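PDB 4KW3: NS1 from Human bocavirus, which probably binds and nicks the viral replication origin to start rolling-circle DNA replication, this chain being its N-terminal origin-recognition and nuclease domain. Local coordinates for residues A[13-25]-A[180-192]. Residues are numbered along the deposited sequence; the frame is centred on the assembly and turned at random.
Sequences QPAFTYVFKFPYP and VTGGNMQILQYRD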
# COMPACT_ATOMS: atom_id res chain seq x y z
N GLN A 13 14.93 14.11 3.47
CA GLN A 13 15.59 13.91 2.18
C GLN A 13 16.94 13.17 2.37
O GLN A 13 17.48 13.14 3.47
CB GLN A 13 15.76 15.26 1.47
CG GLN A 13 14.46 15.94 1.05
CD GLN A 13 14.27 15.98 -0.45
OE1 GLN A 13 14.28 14.95 -1.13
NE2 GLN A 13 14.12 17.19 -0.98
N PRO A 14 17.44 12.51 1.31
CA PRO A 14 16.81 12.35 -0.00
C PRO A 14 15.66 11.35 0.10
O PRO A 14 15.69 10.45 0.96
CB PRO A 14 17.95 11.78 -0.86
CG PRO A 14 18.76 10.98 0.11
CD PRO A 14 18.70 11.74 1.42
N ALA A 15 14.64 11.53 -0.74
CA ALA A 15 13.46 10.64 -0.74
C ALA A 15 13.34 9.88 -2.05
O ALA A 15 13.66 10.39 -3.13
CB ALA A 15 12.16 11.44 -0.47
N PHE A 16 12.85 8.65 -1.96
CA PHE A 16 12.70 7.81 -3.14
C PHE A 16 11.33 7.14 -3.12
O PHE A 16 10.74 6.94 -2.06
CB PHE A 16 13.83 6.78 -3.19
CG PHE A 16 15.19 7.40 -3.24
CD1 PHE A 16 15.86 7.74 -2.06
CD2 PHE A 16 15.78 7.71 -4.47
CE1 PHE A 16 17.11 8.37 -2.11
CE2 PHE A 16 17.03 8.33 -4.53
CZ PHE A 16 17.69 8.65 -3.34
N THR A 17 10.84 6.82 -4.31
CA THR A 17 9.52 6.21 -4.43
C THR A 17 9.61 4.86 -5.13
O THR A 17 10.24 4.73 -6.20
CB THR A 17 8.55 7.17 -5.16
OG1 THR A 17 8.46 8.40 -4.43
CG2 THR A 17 7.13 6.54 -5.30
N TYR A 18 9.03 3.84 -4.50
CA TYR A 18 9.02 2.49 -5.07
C TYR A 18 7.60 2.01 -5.36
O TYR A 18 6.63 2.45 -4.72
CB TYR A 18 9.68 1.49 -4.13
CG TYR A 18 11.14 1.76 -3.82
CD1 TYR A 18 11.51 2.61 -2.79
CD2 TYR A 18 12.15 1.12 -4.53
CE1 TYR A 18 12.85 2.83 -2.48
CE2 TYR A 18 13.47 1.34 -4.25
CZ TYR A 18 13.82 2.20 -3.22
OH TYR A 18 15.17 2.43 -2.95
N VAL A 19 7.48 1.08 -6.30
CA VAL A 19 6.23 0.37 -6.49
C VAL A 19 6.45 -1.12 -6.30
O VAL A 19 7.25 -1.75 -7.00
CB VAL A 19 5.60 0.62 -7.88
CG1 VAL A 19 4.31 -0.21 -8.01
CG2 VAL A 19 5.28 2.08 -8.05
N PHE A 20 5.71 -1.67 -5.34
CA PHE A 20 5.70 -3.10 -5.08
C PHE A 20 4.46 -3.71 -5.73
O PHE A 20 3.37 -3.19 -5.55
CB PHE A 20 5.66 -3.36 -3.57
CG PHE A 20 5.25 -4.77 -3.21
CD1 PHE A 20 6.18 -5.79 -3.21
CD2 PHE A 20 3.93 -5.06 -2.90
CE1 PHE A 20 5.81 -7.09 -2.90
CE2 PHE A 20 3.55 -6.36 -2.58
CZ PHE A 20 4.49 -7.37 -2.58
N LYS A 21 4.63 -4.76 -6.52
CA LYS A 21 3.52 -5.51 -7.12
C LYS A 21 3.36 -6.85 -6.39
O LYS A 21 4.31 -7.62 -6.31
CB LYS A 21 3.81 -5.82 -8.58
CG LYS A 21 3.09 -4.98 -9.60
CD LYS A 21 3.12 -5.65 -10.98
CE LYS A 21 4.50 -5.55 -11.66
NZ LYS A 21 4.59 -4.47 -12.69
N PHE A 22 2.18 -7.13 -5.85
CA PHE A 22 1.95 -8.45 -5.26
C PHE A 22 2.12 -9.57 -6.32
O PHE A 22 1.40 -9.62 -7.31
CB PHE A 22 0.56 -8.50 -4.61
CG PHE A 22 0.39 -9.66 -3.68
CD1 PHE A 22 -0.00 -10.89 -4.17
CD2 PHE A 22 0.63 -9.52 -2.33
CE1 PHE A 22 -0.15 -11.96 -3.31
CE2 PHE A 22 0.48 -10.59 -1.47
CZ PHE A 22 0.10 -11.81 -1.97
N PRO A 23 3.07 -10.48 -6.11
CA PRO A 23 3.40 -11.38 -7.22
C PRO A 23 2.43 -12.56 -7.42
O PRO A 23 2.86 -13.72 -7.42
CB PRO A 23 4.80 -11.88 -6.87
CG PRO A 23 4.94 -11.68 -5.35
CD PRO A 23 3.78 -10.84 -4.87
N TYR A 24 1.15 -12.26 -7.59
CA TYR A 24 0.11 -13.27 -7.87
C TYR A 24 -0.87 -12.76 -8.92
O TYR A 24 -1.80 -12.01 -8.61
CB TYR A 24 -0.63 -13.66 -6.59
CG TYR A 24 -1.63 -14.79 -6.74
CD1 TYR A 24 -1.21 -16.09 -7.00
CD2 TYR A 24 -2.98 -14.56 -6.57
CE1 TYR A 24 -2.13 -17.12 -7.14
CE2 TYR A 24 -3.90 -15.59 -6.69
CZ TYR A 24 -3.48 -16.86 -6.97
OH TYR A 24 -4.42 -17.87 -7.09
N PRO A 25 -0.67 -13.17 -10.17
CA PRO A 25 -1.45 -12.65 -11.30
C PRO A 25 -2.96 -12.89 -11.18
O PRO A 25 -3.74 -12.05 -11.64
CB PRO A 25 -0.86 -13.40 -12.49
CG PRO A 25 0.54 -13.77 -12.05
CD PRO A 25 0.40 -14.08 -10.59
N VAL A 180 16.88 -10.99 -7.90
CA VAL A 180 15.82 -10.97 -8.90
C VAL A 180 14.49 -10.54 -8.27
O VAL A 180 14.12 -11.03 -7.22
CB VAL A 180 15.66 -12.37 -9.52
CG1 VAL A 180 14.54 -12.38 -10.55
CG2 VAL A 180 16.97 -12.80 -10.13
N THR A 181 13.79 -9.61 -8.93
CA THR A 181 12.49 -9.13 -8.44
C THR A 181 11.34 -9.45 -9.39
O THR A 181 10.17 -9.24 -9.04
CB THR A 181 12.46 -7.61 -8.28
OG1 THR A 181 12.49 -7.01 -9.58
CG2 THR A 181 13.63 -7.13 -7.46
N GLY A 182 11.67 -9.89 -10.60
CA GLY A 182 10.68 -10.16 -11.61
C GLY A 182 9.92 -8.94 -12.06
O GLY A 182 8.86 -9.06 -12.66
N GLY A 183 10.45 -7.75 -11.79
CA GLY A 183 9.75 -6.52 -12.12
C GLY A 183 8.71 -6.07 -11.09
O GLY A 183 8.03 -5.07 -11.29
N ASN A 184 8.60 -6.82 -10.00
CA ASN A 184 7.61 -6.57 -8.96
C ASN A 184 8.07 -5.62 -7.87
O ASN A 184 7.37 -5.39 -6.89
CB ASN A 184 7.17 -7.89 -8.34
CG ASN A 184 6.65 -8.84 -9.36
OD1 ASN A 184 5.64 -8.58 -9.99
ND2 ASN A 184 7.35 -9.95 -9.55
N MET A 185 9.29 -5.12 -8.02
CA MET A 185 9.78 -4.08 -7.13
C MET A 185 10.57 -3.10 -8.00
O MET A 185 11.63 -3.44 -8.52
CB MET A 185 10.66 -4.67 -6.01
CG MET A 185 10.93 -3.68 -4.89
SD MET A 185 9.36 -3.12 -4.21
CE MET A 185 9.89 -2.01 -2.95
N GLN A 186 10.03 -1.90 -8.18
CA GLN A 186 10.69 -0.94 -9.06
C GLN A 186 10.79 0.41 -8.40
O GLN A 186 9.93 0.75 -7.57
CB GLN A 186 9.98 -0.85 -10.41
CG GLN A 186 10.02 -2.17 -11.17
CD GLN A 186 9.57 -2.03 -12.60
OE1 GLN A 186 10.10 -1.22 -13.34
NE2 GLN A 186 8.58 -2.83 -13.00
N ILE A 187 11.85 1.14 -8.71
CA ILE A 187 11.97 2.52 -8.24
C ILE A 187 11.41 3.45 -9.33
O ILE A 187 11.60 3.22 -10.51
CB ILE A 187 13.44 2.85 -7.90
CG1 ILE A 187 13.56 4.21 -7.19
CG2 ILE A 187 14.36 2.80 -9.12
CD1 ILE A 187 14.86 4.34 -6.38
N LEU A 188 10.68 4.50 -8.94
CA LEU A 188 10.24 5.49 -9.91
C LEU A 188 11.33 6.46 -10.31
O LEU A 188 11.90 7.17 -9.47
CB LEU A 188 9.04 6.29 -9.42
CG LEU A 188 7.79 5.46 -9.15
CD1 LEU A 188 6.61 6.41 -8.96
CD2 LEU A 188 7.57 4.46 -10.27
N GLN A 189 11.55 6.58 -11.61
CA GLN A 189 12.55 7.48 -12.12
C GLN A 189 11.90 8.50 -13.05
O GLN A 189 10.81 8.27 -13.56
CB GLN A 189 13.63 6.67 -12.85
CG GLN A 189 14.40 5.78 -11.88
CD GLN A 189 15.61 5.11 -12.51
OE1 GLN A 189 16.75 5.51 -12.26
NE2 GLN A 189 15.37 4.08 -13.30
N TYR A 190 12.56 9.65 -13.22
CA TYR A 190 12.13 10.66 -14.19
C TYR A 190 13.30 11.21 -15.01
O TYR A 190 14.46 10.96 -14.70
CB TYR A 190 11.40 11.81 -13.51
CG TYR A 190 12.30 12.69 -12.69
CD1 TYR A 190 12.65 12.35 -11.40
CD2 TYR A 190 12.78 13.89 -13.22
CE1 TYR A 190 13.47 13.17 -10.64
CE2 TYR A 190 13.60 14.72 -12.46
CZ TYR A 190 13.94 14.35 -11.17
OH TYR A 190 14.76 15.17 -10.41
N ARG A 191 12.98 11.94 -16.07
CA ARG A 191 13.97 12.70 -16.84
C ARG A 191 13.90 14.22 -16.59
O ARG A 191 12.81 14.77 -16.38
CB ARG A 191 13.84 12.44 -18.34
CG ARG A 191 13.88 10.98 -18.67
CD ARG A 191 15.15 10.65 -19.41
NE ARG A 191 15.19 9.24 -19.75
CZ ARG A 191 16.26 8.64 -20.26
NH1 ARG A 191 17.37 9.34 -20.47
NH2 ARG A 191 16.23 7.35 -20.55
N ASP A 192 15.05 14.88 -16.51
CA ASP A 192 15.06 16.33 -16.60
C ASP A 192 14.98 16.72 -18.08
O ASP A 192 14.88 15.84 -18.96
CB ASP A 192 16.26 16.99 -15.88
CG ASP A 192 17.63 16.55 -16.44
OD1 ASP A 192 17.76 15.97 -17.56
OD2 ASP A 192 18.63 16.84 -15.74
O HOH W 1 12.02 7.63 -6.79
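V19 and Q186 form a hydrogen-bonded pair between two antiparallel strands. V19 N gives to Q186 O at 2.8 Å, and Q186 N returns to V19 O at 3.0 Å. The pairing continues on either side of them, from L188 N to T17 O and from K21 N to N184 O. Y18–I187 and F20–M185 are the non-hydrogen-bonded pairs, and their side chains share one face of the sheet. I187 lays CG1 over the rim of one face of the Y18 ring. With CG1 anti to the backbone N (chi1 -171°), its chain runs on until CD1 lies 3.9 Å from Y18 CE2. M185 bends at chi2 (58°), bringing CE 3.7 Å from Y18 CB. Its SD sits at the edge of the F20 ring, near the ring plane. On the other face, V19 CG2 meets L188 CD2 at 4.0 Å. K21 crosses N184 at about a right angle, with CB 3.6 Å from N184 OD1. N184 ends a type I' turn that begins at T181. T181 O accepts from N184 N, closing the turn, and from N184 ND2, which ties down the side-chain amide. Q186 NE2 reaches back to G183 O at 2.9 Å. Y18 OH bonds to A130 O, while T17 OG1 pairs with T201 OG1. V19 lies beside H115 and H117 of the RCR-2 motif, predicted metal ligands of the nuclease site. As in HUH nucleases of rolling-circle replication, the largely antiparallel sheet carries these histidines on a central strand, 114-122. Strand 15-21 runs between strands 185-191 and 114-122, with helix 134-149 packed against Y18, F20 and M185.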